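Local atomic coordinates of histone-lysine N-methyltransferase, H3 lysine-9 specific SUVH6 (Arabidopsis thaliana, PDB entry 6A5N), a protein that methylates histone H3 at the H3K9 site through its SET domain and binds DNA, probably in its methylated form, through its SRA domain. Residues I351-E356 with C369-P374; L386-E391 with S437-D442; Y409-A414 with T424-S429; G67-V72 with L87-P92. The protein carries 1 engineered substitution. All blocks are in the same frame, centred on the assembly; numbering follows the deposited sequence.

Contact 1 of 4, residues I351-E356 with C369-P374; sequences IKLPLE and CLKSIP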
loop_
_atom_site.group_PDB
_atom_site.type_symbol
_atom_site.label_atom_id
_atom_site.label_comp_id
_atom_site.label_asym_id
_atom_site.label_seq_id
_atom_site.Cartn_x
_atom_site.Cartn_y
_atom_site.Cartn_z
ATOM N N ILE A 351 -14.510 -7.630 4.640
ATOM C CA ILE A 351 -13.089 -7.930 4.605
ATOM C C ILE A 351 -12.772 -9.006 3.559
ATOM O O ILE A 351 -13.402 -10.065 3.522
ATOM C CB ILE A 351 -12.597 -8.355 6.011
ATOM C CG1 ILE A 351 -12.794 -7.190 6.991
ATOM C CG2 ILE A 351 -11.118 -8.767 5.970
ATOM C CD1 ILE A 351 -12.783 -7.576 8.460
ATOM N N LYS A 352 -11.808 -8.700 2.692
ATOM C CA LYS A 352 -11.378 -9.587 1.613
ATOM C C LYS A 352 -9.868 -9.789 1.671
ATOM O O LYS A 352 -9.231 -10.078 0.657
ATOM C CB LYS A 352 -11.783 -9.013 0.250
ATOM C CG LYS A 352 -13.257 -9.124 -0.048
ATOM C CD LYS A 352 -13.752 -10.542 0.145
ATOM C CE LYS A 352 -14.670 -10.947 -0.995
ATOM N NZ LYS A 352 -15.886 -10.118 -0.903
ATOM N N LEU A 353 -9.301 -9.619 2.861
ATOM C CA LEU A 353 -7.885 -9.881 3.096
ATOM C C LEU A 353 -7.688 -10.851 4.258
ATOM O O LEU A 353 -8.532 -10.940 5.154
ATOM C CB LEU A 353 -7.132 -8.568 3.367
ATOM C CG LEU A 353 -6.860 -7.770 2.096
ATOM C CD1 LEU A 353 -6.302 -6.388 2.362
ATOM C CD2 LEU A 353 -5.910 -8.568 1.235
ATOM N N PRO A 354 -6.573 -11.602 4.233
ATOM C CA PRO A 354 -6.271 -12.449 5.387
ATOM C C PRO A 354 -5.733 -11.594 6.521
ATOM O O PRO A 354 -4.594 -11.124 6.442
ATOM C CB PRO A 354 -5.207 -13.415 4.846
ATOM C CG PRO A 354 -4.546 -12.678 3.726
ATOM C CD PRO A 354 -5.571 -11.735 3.153
ATOM N N LEU A 355 -6.535 -11.384 7.557
ATOM C CA LEU A 355 -6.106 -10.584 8.697
ATOM C C LEU A 355 -5.925 -11.443 9.938
ATOM O O LEU A 355 -6.589 -12.477 10.089
ATOM C CB LEU A 355 -7.119 -9.482 8.975
ATOM C CG LEU A 355 -7.246 -8.451 7.853
ATOM C CD1 LEU A 355 -8.220 -7.328 8.188
ATOM C CD2 LEU A 355 -5.889 -7.889 7.512
ATOM N N GLU A 356 -5.012 -11.034 10.815
ATOM C CA GLU A 356 -4.883 -11.678 12.119
ATOM C C GLU A 356 -4.519 -10.633 13.171
ATOM O O GLU A 356 -3.904 -9.598 12.859
ATOM C CB GLU A 356 -3.835 -12.805 12.086
ATOM C CG GLU A 356 -2.410 -12.333 12.337
ATOM C CD GLU A 356 -1.378 -13.461 12.295
ATOM O OE1 GLU A 356 -1.702 -14.572 11.820
ATOM O OE2 GLU A 356 -0.236 -13.225 12.738
ATOM N N CYS A 369 -1.551 -8.251 8.370
ATOM C CA CYS A 369 -1.982 -9.057 7.235
ATOM C C CYS A 369 -0.848 -9.999 6.862
ATOM O O CYS A 369 0.322 -9.602 6.906
ATOM C CB CYS A 369 -2.361 -8.151 6.058
ATOM S SG CYS A 369 -3.033 -8.979 4.591
ATOM N N LEU A 370 -1.160 -11.239 6.502
ATOM C CA LEU A 370 -0.084 -12.177 6.199
ATOM C C LEU A 370 0.222 -12.276 4.702
ATOM O O LEU A 370 0.938 -13.187 4.264
ATOM C CB LEU A 370 -0.401 -13.556 6.790
ATOM C CG LEU A 370 -1.732 -14.235 6.521
ATOM C CD1 LEU A 370 -1.786 -14.800 5.125
ATOM C CD2 LEU A 370 -1.935 -15.346 7.530
ATOM N N LYS A 371 -0.294 -11.326 3.928
ATOM C CA LYS A 371 0.117 -11.191 2.536
ATOM C C LYS A 371 0.362 -9.713 2.230
ATOM O O LYS A 371 0.003 -8.846 3.036
ATOM C CB LYS A 371 -0.936 -11.816 1.608
ATOM C CG LYS A 371 -2.098 -10.927 1.177
ATOM C CD LYS A 371 -3.050 -11.782 0.327
ATOM C CE LYS A 371 -3.857 -10.985 -0.696
ATOM N NZ LYS A 371 -4.542 -11.939 -1.632
ATOM N N SER A 372 1.011 -9.424 1.103
ATOM C CA SER A 372 1.282 -8.039 0.735
ATOM C C SER A 372 -0.018 -7.340 0.374
ATOM O O SER A 372 -0.887 -7.921 -0.286
ATOM C CB SER A 372 2.280 -7.955 -0.424
ATOM O OG SER A 372 3.436 -8.736 -0.187
ATOM N N ILE A 373 -0.154 -6.104 0.836
ATOM C CA ILE A 373 -1.332 -5.307 0.553
ATOM C C ILE A 373 -0.970 -4.181 -0.414
ATOM O O ILE A 373 -0.245 -3.253 -0.053
ATOM C CB ILE A 373 -1.937 -4.715 1.841
ATOM C CG1 ILE A 373 -2.118 -5.795 2.906
ATOM C CG2 ILE A 373 -3.271 -4.045 1.558
ATOM C CD1 ILE A 373 -2.759 -5.281 4.179
ATOM N N PRO A 374 -1.472 -4.269 -1.659
ATOM C CA PRO A 374 -1.257 -3.227 -2.668
ATOM C C PRO A 374 -1.809 -1.888 -2.204
ATOM O O PRO A 374 -2.844 -1.862 -1.527
ATOM C CB PRO A 374 -2.047 -3.738 -3.873
ATOM C CG PRO A 374 -2.218 -5.207 -3.643
ATOM C CD PRO A 374 -2.326 -5.362 -2.165
#
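Pro354 packs against both Leu370 and Lys371 where a beta hairpin of the SET region frays: strands 355-360 and 364-369 are adjacent in a four-stranded sheet, and Leu355 and Cys369 form their last antiparallel, non-hydrogen-bonded pair. The proline ring, a rigid apolar plate, receives Leu370 CD1 at CB, 3.7 Å away. Lys371 crosses that ring at about a right angle, its CD 3.8 Å from Pro354 CD. CG of Lys371 sits between backbone N and carbonyl carbon (chi1 87°), and from there the extended chain carries CE to within 3.7 Å of Leu353 CD2. A serine in place of Lys371 would probably leave Leu353 CD2 and the proline ring without their apolar cover on this side. The other branch of Leu353, CD1, turns to Ile373 CG2 at 3.9 Å, where branched aliphatic side chains suit a partly buried seam. On the face that the hairpin pair shares, Leu355 CD2 rests on Cys369 CB. Polar contacts across the seam are modest. Pro354 O accepts a weak hydrogen bond from Leu370 N at 3.4 Å, and Cys369 SG, anti to its own backbone N (chi1 -176°), lies 3.2 Å from the same carbonyl oxygen. Farther out, Leu353 and Ile373 both lean on Ile379 of strand 378-381, the backbone of Cys369 bonds to that of Leu489, and Glu356 OE2 is held by a salt bridge to Arg368 NE.

Contact 2 of 4, residues L386-E391 with S437-D442; sequences LLEDSE and SGFTID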
loop_
_atom_site.group_PDB
_atom_site.type_symbol
_atom_site.label_atom_id
_atom_site.label_comp_id
_atom_site.label_asym_id
_atom_site.label_seq_id
_atom_site.Cartn_x
_atom_site.Cartn_y
_atom_site.Cartn_z
ATOM N N LEU A 386 -22.319 3.495 17.636
ATOM C CA LEU A 386 -22.168 4.898 17.302
ATOM C C LEU A 386 -22.847 5.771 18.351
ATOM O O LEU A 386 -23.967 5.494 18.786
ATOM C CB LEU A 386 -22.731 5.141 15.908
ATOM C CG LEU A 386 -22.612 6.515 15.280
ATOM C CD1 LEU A 386 -22.137 6.381 13.848
ATOM C CD2 LEU A 386 -23.968 7.173 15.338
ATOM N N LEU A 387 -22.142 6.819 18.762
ATOM C CA LEU A 387 -22.543 7.645 19.893
ATOM C C LEU A 387 -22.358 9.109 19.544
ATOM O O LEU A 387 -21.354 9.475 18.931
ATOM C CB LEU A 387 -21.710 7.295 21.132
ATOM C CG LEU A 387 -21.880 5.915 21.763
ATOM C CD1 LEU A 387 -20.784 5.630 22.768
ATOM C CD2 LEU A 387 -23.238 5.791 22.430
ATOM N N GLU A 388 -23.321 9.942 19.915
ATOM C CA GLU A 388 -23.095 11.377 19.899
ATOM C C GLU A 388 -21.834 11.638 20.709
ATOM O O GLU A 388 -21.675 11.066 21.790
ATOM C CB GLU A 388 -24.292 12.127 20.484
ATOM C CG GLU A 388 -24.589 13.469 19.826
ATOM C CD GLU A 388 -25.816 14.136 20.413
ATOM O OE1 GLU A 388 -26.854 13.457 20.563
ATOM O OE2 GLU A 388 -25.741 15.342 20.730
ATOM N N ASP A 389 -20.934 12.471 20.190
ATOM C CA ASP A 389 -19.664 12.752 20.860
ATOM C C ASP A 389 -19.864 13.238 22.297
ATOM O O ASP A 389 -18.967 13.108 23.128
ATOM C CB ASP A 389 -18.858 13.782 20.057
ATOM C CG ASP A 389 -19.290 15.223 20.332
ATOM O OD1 ASP A 389 -20.499 15.536 20.226
ATOM O OD2 ASP A 389 -18.408 16.051 20.661
ATOM N N SER A 390 -21.049 13.781 22.575
ATOM C CA SER A 390 -21.434 14.202 23.920
ATOM C C SER A 390 -21.232 13.091 24.955
ATOM O O SER A 390 -20.897 13.359 26.114
ATOM C CB SER A 390 -22.894 14.659 23.929
ATOM O OG SER A 390 -23.774 13.550 23.950
ATOM N N GLU A 391 -21.431 11.845 24.529
ATOM C CA GLU A 391 -21.309 10.703 25.430
ATOM C C GLU A 391 -19.947 10.004 25.340
ATOM O O GLU A 391 -19.849 8.861 24.894
ATOM C CB GLU A 391 -22.447 9.702 25.175
ATOM C CG GLU A 391 -23.720 10.351 24.643
ATOM C CD GLU A 391 -24.873 9.377 24.445
ATOM O OE1 GLU A 391 -25.296 8.737 25.431
ATOM O OE2 GLU A 391 -25.373 9.276 23.303
ATOM N N SER A 437 -22.912 18.310 16.061
ATOM C CA SER A 437 -22.798 16.864 15.950
ATOM C C SER A 437 -21.417 16.430 15.524
ATOM O O SER A 437 -21.061 16.519 14.345
ATOM C CB SER A 437 -23.813 16.295 14.958
ATOM O OG SER A 437 -25.089 16.876 15.117
ATOM N N GLY A 438 -20.636 15.981 16.497
ATOM C CA GLY A 438 -19.536 15.087 16.216
ATOM C C GLY A 438 -20.093 13.736 16.602
ATOM O O GLY A 438 -20.962 13.660 17.473
ATOM N N PHE A 439 -19.654 12.671 15.954
ATOM C CA PHE A 439 -20.051 11.356 16.421
ATOM C C PHE A 439 -18.797 10.537 16.620
ATOM O O PHE A 439 -17.742 10.867 16.075
ATOM C CB PHE A 439 -21.022 10.680 15.444
ATOM C CG PHE A 439 -22.434 11.215 15.510
ATOM C CD1 PHE A 439 -22.789 12.377 14.836
ATOM C CD2 PHE A 439 -23.410 10.541 16.238
ATOM C CE1 PHE A 439 -24.087 12.855 14.895
ATOM C CE2 PHE A 439 -24.702 11.016 16.300
ATOM C CZ PHE A 439 -25.040 12.173 15.630
ATOM N N THR A 440 -18.915 9.482 17.414
ATOM C CA THR A 440 -17.777 8.659 17.799
ATOM C C THR A 440 -18.209 7.191 17.757
ATOM O O THR A 440 -19.384 6.892 17.954
ATOM C CB THR A 440 -17.282 9.047 19.201
ATOM O OG1 THR A 440 -17.372 10.471 19.357
ATOM C CG2 THR A 440 -15.850 8.620 19.404
ATOM N N ILE A 441 -17.282 6.283 17.479
ATOM C CA ILE A 441 -17.592 4.860 17.446
ATOM C C ILE A 441 -16.892 4.155 18.619
ATOM O O ILE A 441 -15.660 4.079 18.657
ATOM C CB ILE A 441 -17.162 4.236 16.100
ATOM C CG1 ILE A 441 -17.569 5.148 14.945
ATOM C CG2 ILE A 441 -17.791 2.872 15.905
ATOM C CD1 ILE A 441 -17.000 4.716 13.595
ATOM N N ASP A 442 -17.684 3.676 19.581
ATOM C CA ASP A 442 -17.178 2.968 20.757
ATOM C C ASP A 442 -17.133 1.475 20.441
ATOM O O ASP A 442 -18.162 0.867 20.136
ATOM C CB ASP A 442 -18.063 3.262 21.989
ATOM C CG ASP A 442 -17.746 2.375 23.210
ATOM O OD1 ASP A 442 -16.945 1.414 23.118
ATOM O OD2 ASP A 442 -18.313 2.654 24.290
#
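An antiparallel strand pair at one side of a small three-stranded sheet in the SET domain joins Leu386-Glu388 to Phe439-Asp442, with strand 402-404 on the far side of 439-442. The hydrogen-bonded pair is Leu387 with Thr440: Leu387 N reaches Thr440 O at 2.9 Å, and Thr440 N returns an equal bond to Leu387 O. Beyond it the chain bends away, yet Asp389 N still bonds to Gly438 O at 3.0 Å, approaching from above the carbonyl plane, 43° out of it. Asp389 CB also packs on that oxygen at 3.3 Å. The side chains fill the rest. Leu386 and Ile441 share one face of the sheet, Leu387 and Thr440 the other. Leu386 lays CD2 obliquely against the Phe439 ring, 3.5 Å from CD2 of the ring; its CG stands opposite the backbone N (chi1 -176°), which carries the branch across to the neighbouring strand. Leu386 and Phe439 also touch Ile475, so large apolar groups suit this buried corner. Leu387 runs alongside Asp442 and brings CD1 within 3.7 Å of Asp442 CB. The carboxylate of Asp442 turns elsewhere, OD1 accepting from Ala444 N. Some fifty residues separate the two paired strands along the chain. The SET fold is built from several small, curved beta sheets, and this three-stranded sheet is one of them.

Contact 3 of 4, residues Y409-A414 with T424-S429; sequences YDNSLA and TQAGRS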
loop_
_atom_site.group_PDB
_atom_site.type_symbol
_atom_site.label_atom_id
_atom_site.label_comp_id
_atom_site.label_asym_id
_atom_site.label_seq_id
_atom_site.Cartn_x
_atom_site.Cartn_y
_atom_site.Cartn_z
ATOM N N TYR A 409 -11.521 18.290 6.579
ATOM C CA TYR A 409 -10.920 17.984 5.283
ATOM C C TYR A 409 -10.209 19.214 4.733
ATOM O O TYR A 409 -10.552 20.346 5.071
ATOM C CB TYR A 409 -11.975 17.495 4.287
ATOM C CG TYR A 409 -11.473 17.328 2.869
ATOM C CD1 TYR A 409 -10.850 16.153 2.475
ATOM C CD2 TYR A 409 -11.645 18.336 1.919
ATOM C CE1 TYR A 409 -10.400 15.980 1.180
ATOM C CE2 TYR A 409 -11.193 18.179 0.620
ATOM C CZ TYR A 409 -10.569 16.995 0.255
ATOM O OH TYR A 409 -10.120 16.819 -1.042
ATOM N N ASP A 410 -9.214 18.966 3.889
ATOM C CA ASP A 410 -8.356 19.983 3.300
ATOM C C ASP A 410 -8.120 19.565 1.850
ATOM O O ASP A 410 -7.797 18.395 1.589
ATOM C CB ASP A 410 -7.041 20.086 4.087
ATOM C CG ASP A 410 -6.200 21.272 3.680
ATOM O OD1 ASP A 410 -5.587 21.887 4.576
ATOM O OD2 ASP A 410 -6.125 21.586 2.474
ATOM N N ASN A 411 -8.285 20.484 0.903
ATOM C CA ASN A 411 -8.199 20.104 -0.511
ATOM C C ASN A 411 -6.802 20.305 -1.131
ATOM O O ASN A 411 -6.649 20.249 -2.357
ATOM C CB ASN A 411 -9.274 20.861 -1.318
ATOM C CG ASN A 411 -8.892 22.312 -1.614
ATOM O OD1 ASN A 411 -8.104 22.926 -0.892
ATOM N ND2 ASN A 411 -9.479 22.873 -2.665
ATOM N N SER A 412 -5.794 20.521 -0.285
ATOM C CA SER A 412 -4.432 20.789 -0.752
ATOM C C SER A 412 -3.829 19.625 -1.554
ATOM O O SER A 412 -3.172 19.845 -2.575
ATOM C CB SER A 412 -3.528 21.132 0.442
ATOM O OG SER A 412 -3.260 19.985 1.229
ATOM N N LEU A 413 -4.047 18.395 -1.101
ATOM C CA LEU A 413 -3.494 17.221 -1.775
ATOM C C LEU A 413 -4.148 17.009 -3.138
ATOM O O LEU A 413 -3.467 16.735 -4.134
ATOM C CB LEU A 413 -3.669 15.973 -0.904
ATOM C CG LEU A 413 -3.130 16.066 0.529
ATOM C CD1 LEU A 413 -4.148 16.689 1.501
ATOM C CD2 LEU A 413 -2.640 14.718 1.031
ATOM N N ALA A 414 -5.472 17.143 -3.173
ATOM C CA ALA A 414 -6.206 17.151 -4.428
ATOM C C ALA A 414 -5.755 18.304 -5.319
ATOM O O ALA A 414 -5.681 18.149 -6.528
ATOM C CB ALA A 414 -7.698 17.243 -4.166
ATOM N N THR A 424 -4.143 22.632 -13.439
ATOM C CA THR A 424 -5.215 23.442 -12.856
ATOM C C THR A 424 -5.496 23.037 -11.401
ATOM O O THR A 424 -5.474 21.852 -11.073
ATOM C CB THR A 424 -6.521 23.310 -13.669
ATOM O OG1 THR A 424 -6.757 21.928 -13.974
ATOM C CG2 THR A 424 -6.430 24.087 -14.973
ATOM N N GLN A 425 -5.755 24.022 -10.536
ATOM C CA GLN A 425 -6.248 23.752 -9.181
ATOM C C GLN A 425 -7.583 24.442 -8.953
ATOM O O GLN A 425 -7.831 25.512 -9.501
ATOM C CB GLN A 425 -5.270 24.233 -8.097
ATOM C CG GLN A 425 -3.900 24.696 -8.563
ATOM C CD GLN A 425 -2.923 24.877 -7.403
ATOM O OE1 GLN A 425 -3.192 24.465 -6.275
ATOM N NE2 GLN A 425 -1.782 25.492 -7.682
ATOM N N ALA A 426 -8.435 23.836 -8.133
ATOM C CA ALA A 426 -9.550 24.557 -7.528
ATOM C C ALA A 426 -8.963 25.452 -6.452
ATOM O O ALA A 426 -7.838 25.219 -6.009
ATOM C CB ALA A 426 -10.566 23.597 -6.942
ATOM N N GLY A 427 -9.697 26.473 -6.024
ATOM C CA GLY A 427 -9.207 27.297 -4.933
ATOM C C GLY A 427 -9.127 26.488 -3.656
ATOM O O GLY A 427 -9.810 25.461 -3.530
ATOM N N ARG A 428 -8.297 26.929 -2.714
ATOM C CA ARG A 428 -8.152 26.194 -1.463
ATOM C C ARG A 428 -9.418 26.326 -0.635
ATOM O O ARG A 428 -9.924 27.442 -0.439
ATOM C CB ARG A 428 -6.956 26.695 -0.652
ATOM C CG ARG A 428 -6.775 25.902 0.648
ATOM C CD ARG A 428 -5.515 26.252 1.419
ATOM N NE ARG A 428 -5.103 25.139 2.275
ATOM C CZ ARG A 428 -3.904 24.565 2.227
ATOM N NH1 ARG A 428 -3.609 23.556 3.035
ATOM N NH2 ARG A 428 -2.988 25.005 1.374
ATOM N N SER A 429 -9.943 25.197 -0.166
ATOM C CA SER A 429 -11.030 25.237 0.805
ATOM C C SER A 429 -10.872 24.148 1.830
ATOM O O SER A 429 -10.341 23.079 1.543
ATOM C CB SER A 429 -12.401 25.108 0.138
ATOM O OG SER A 429 -12.439 24.057 -0.806
#
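Asn411 carries the tight part of this contact, clamping its amide onto the backbone of the facing loop. Its ND2 donates to Gly427 O at 2.7 Å, with that oxygen close to the amide plane, while OD1 accepts from Ser429 N at 3.0 Å. This second donor stands above the carbonyl plane, 57° out of it. CG lies between backbone N and carbonyl carbon (chi1 78°), a setting that turns the amide toward the loop; asparagine suits the place because one short group supplies both donor and acceptor. A leucine here would probably leave Gly427 O and Ser429 N without their side-chain partners and free the loop to shift. Alongside, Arg428 reaches out extended and forms a salt bridge from NH1 to the syn lone pair of Asp410 OD1, 3.0 Å away, although carboxylate and guanidinium planes are turned 78° apart. The other oxygen, Asp410 OD2, accepts from Ser412 N at 3.0 Å and closes an Asx turn that fixes the carboxylate. Ser412 CB covers one guanidinium face, 3.6 Å from Arg428 NH1. Asn411 N adds a weak backbone bond to Ser429 O at 3.4 Å. The whole contact is superficial, and its loose side is the exposed Ala426-Gly427 end, where Ala426 only brushes the amide. Together these form an Asx turn at the start of a helix-containing connection between two short antiparallel strands, 409-410 and 430-431.

Contact 4 of 4, residues G67-V72 with L87-P92; sequences GEVPGV and LGIHKP. With nucleotides of chain C.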
loop_
_atom_site.group_PDB
_atom_site.type_symbol
_atom_site.label_atom_id
_atom_site.label_comp_id
_atom_site.label_asym_id
_atom_site.label_seq_id
_atom_site.Cartn_x
_atom_site.Cartn_y
_atom_site.Cartn_z
ATOM N N GLY A 67 25.697 1.842 -2.000
ATOM C CA GLY A 67 25.433 1.587 -0.596
ATOM C C GLY A 67 23.966 1.791 -0.287
ATOM O O GLY A 67 23.096 1.298 -1.015
ATOM N N GLU A 68 23.682 2.524 0.779
ATOM C CA GLU A 68 22.311 2.724 1.196
ATOM C C GLU A 68 21.658 3.964 0.563
ATOM O O GLU A 68 22.150 5.083 0.717
ATOM C CB GLU A 68 22.257 2.824 2.716
ATOM C CG GLU A 68 20.881 3.198 3.263
ATOM C CD GLU A 68 20.848 3.164 4.772
ATOM O OE1 GLU A 68 21.918 3.346 5.376
ATOM O OE2 GLU A 68 19.760 2.985 5.353
ATOM N N VAL A 69 20.555 3.781 -0.148
ATOM C CA VAL A 69 19.754 4.943 -0.544
ATOM C C VAL A 69 19.015 5.459 0.687
ATOM O O VAL A 69 18.264 4.714 1.315
ATOM C CB VAL A 69 18.729 4.628 -1.642
ATOM C CG1 VAL A 69 18.090 5.919 -2.116
ATOM C CG2 VAL A 69 19.388 3.919 -2.812
ATOM N N PRO A 70 19.248 6.730 1.047
ATOM C CA PRO A 70 18.602 7.320 2.224
ATOM C C PRO A 70 17.087 7.186 2.117
ATOM O O PRO A 70 16.556 7.443 1.031
ATOM C CB PRO A 70 19.034 8.788 2.162
ATOM C CG PRO A 70 20.304 8.787 1.378
ATOM C CD PRO A 70 20.133 7.690 0.357
ATOM N N GLY A 71 16.421 6.767 3.191
ATOM C CA GLY A 71 14.975 6.644 3.202
ATOM C C GLY A 71 14.419 5.306 2.741
ATOM O O GLY A 71 13.232 5.028 2.942
ATOM N N VAL A 72 15.253 4.487 2.102
ATOM C CA VAL A 72 14.816 3.162 1.664
ATOM C C VAL A 72 15.215 2.113 2.694
ATOM O O VAL A 72 16.396 1.980 3.019
ATOM C CB VAL A 72 15.408 2.789 0.305
ATOM C CG1 VAL A 72 14.838 1.467 -0.165
ATOM C CG2 VAL A 72 15.099 3.855 -0.711
ATOM N N LEU A 87 13.143 6.441 -7.506
ATOM C CA LEU A 87 13.791 6.544 -6.200
ATOM C C LEU A 87 15.344 6.504 -6.280
ATOM O O LEU A 87 16.030 6.924 -5.345
ATOM C CB LEU A 87 13.276 5.431 -5.275
ATOM C CG LEU A 87 11.811 5.534 -4.827
ATOM C CD1 LEU A 87 11.523 4.632 -3.649
ATOM C CD2 LEU A 87 11.473 6.949 -4.470
ATOM N N GLY A 88 15.889 6.020 -7.394
ATOM C CA GLY A 88 17.332 5.953 -7.570
ATOM C C GLY A 88 17.901 4.655 -7.027
ATOM O O GLY A 88 19.124 4.479 -6.959
ATOM N N ILE A 89 17.006 3.755 -6.619
ATOM C CA ILE A 89 17.390 2.443 -6.104
ATOM C C ILE A 89 18.071 1.619 -7.187
ATOM O O ILE A 89 19.054 0.933 -6.933
ATOM C CB ILE A 89 16.156 1.651 -5.579
ATOM C CG1 ILE A 89 15.557 2.322 -4.347
ATOM C CG2 ILE A 89 16.519 0.210 -5.252
ATOM C CD1 ILE A 89 14.383 1.573 -3.769
ATOM N N HIS A 90 17.504 1.691 -8.390
ATOM C CA HIS A 90 17.933 0.917 -9.542
ATOM C C HIS A 90 17.480 1.693 -10.769
ATOM O O HIS A 90 16.274 1.863 -10.983
ATOM C CB HIS A 90 17.330 -0.486 -9.493
ATOM C CG HIS A 90 17.960 -1.472 -10.433
ATOM N ND1 HIS A 90 19.148 -2.119 -10.154
ATOM C CD2 HIS A 90 17.530 -1.972 -11.618
ATOM C CE1 HIS A 90 19.437 -2.949 -11.141
ATOM N NE2 HIS A 90 18.473 -2.877 -12.043
ATOM N N LYS A 91 18.436 2.170 -11.562
ATOM C CA LYS A 91 18.149 3.046 -12.693
ATOM C C LYS A 91 17.565 2.325 -13.944
ATOM O O LYS A 91 16.557 2.776 -14.495
ATOM C CB LYS A 91 19.423 3.813 -13.059
ATOM C CG LYS A 91 20.152 4.423 -11.854
ATOM C CD LYS A 91 20.028 5.950 -11.781
ATOM C CE LYS A 91 18.729 6.370 -11.116
ATOM N NZ LYS A 91 18.731 7.806 -10.737
ATOM N N PRO A 92 18.165 1.198 -14.388
ATOM C CA PRO A 92 17.608 0.579 -15.607
ATOM C C PRO A 92 16.132 0.166 -15.486
ATOM O O PRO A 92 15.746 -0.363 -14.442
ATOM C CB PRO A 92 18.480 -0.666 -15.799
ATOM C CG PRO A 92 19.743 -0.384 -15.023
ATOM C CD PRO A 92 19.310 0.430 -13.858
ATOM P P DT C 11 18.295 7.435 -16.166
ATOM O OP1 DT C 11 18.099 7.436 -14.694
ATOM O OP2 DT C 11 18.030 8.671 -16.944
ATOM O "O5'" DT C 11 19.775 6.944 -16.478
ATOM C "C5'" DT C 11 20.097 5.538 -16.381
ATOM C "C4'" DT C 11 21.035 5.071 -17.474
ATOM O "O4'" DT C 11 20.360 4.887 -18.739
ATOM C "C3'" DT C 11 22.261 5.943 -17.775
ATOM O "O3'" DT C 11 23.428 5.299 -17.245
ATOM C "C2'" DT C 11 22.324 5.984 -19.299
ATOM C "C1'" DT C 11 21.385 4.861 -19.710
ATOM N N1 DT C 11 20.767 4.960 -21.054
ATOM C C2 DT C 11 20.857 3.860 -21.873
ATOM O O2 DT C 11 21.404 2.822 -21.538
ATOM N N3 DT C 11 20.276 4.017 -23.108
ATOM C C4 DT C 11 19.634 5.136 -23.593
ATOM O O4 DT C 11 19.158 5.127 -24.726
ATOM C C5 DT C 11 19.583 6.254 -22.685
ATOM C C7 DT C 11 18.905 7.514 -23.124
ATOM C C6 DT C 11 20.147 6.114 -21.477
#
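The direct contact between these two loops of the SRA domain is apolar, with no hydrogen bond across it, and Val72 and Ile89 are its main pair. Ile89 extends its CG1 branch away from its carbonyl carbon (chi1 -66°), so that CD1 meets both methyls of Val72, CG1 at 3.6 Å and CG2 at 3.9 Å. Val69 lies beside them, its CG2 4.1 Å from Ile89 CA. Each beta-branched valine presents two methyls to this buried seam, and the longer isoleucine bridges to Val72.

Backbone bonds shape each loop separately. Val69 to Val72 is a type II turn closed by Val72 N to Val69 O, with Gly71 at the positive phi that such a turn favours. Gly88 ends helix 81-87 in a Schellman motif.

Side-chain bonds link the loops: the guanidinium of Arg172 donates from NH1 to Gly67 O and from NH2 to Ile89 O.

At the far end Lys91 packs CE 3.8 Å from OP1 of DT11 of chain C, while its NZ makes a weak hydrogen bond to Val63 O. The apolar core thus supplies no directional bond; polar fixing comes from Arg172, and the charge of the lysine probably favours the nearby phosphate at longer range.

In the fold
Along the chain contact 4 comes first, in the SRA domain, and contact 1 follows where strands 355-360 and 364-369 part. Contact 2 then opens, and contact 3 is nested within the loop that it closes, so helix 412-421 and its flanking strands form an excursion between the two strands of contact 2. No two contacts touch. The centres of contacts 2 and 4 are about 46 Å apart, on opposite sides of the chain's centre, while those of contacts 1 and 4 are about 27 Å apart. Only contact 4 reaches the bound DNA. Contact 1 borders the SRA domain, where Ser372 and Pro374 meet Glu77 and Gln79, consistent with DNA-binding and methyltransferase modules that pack together.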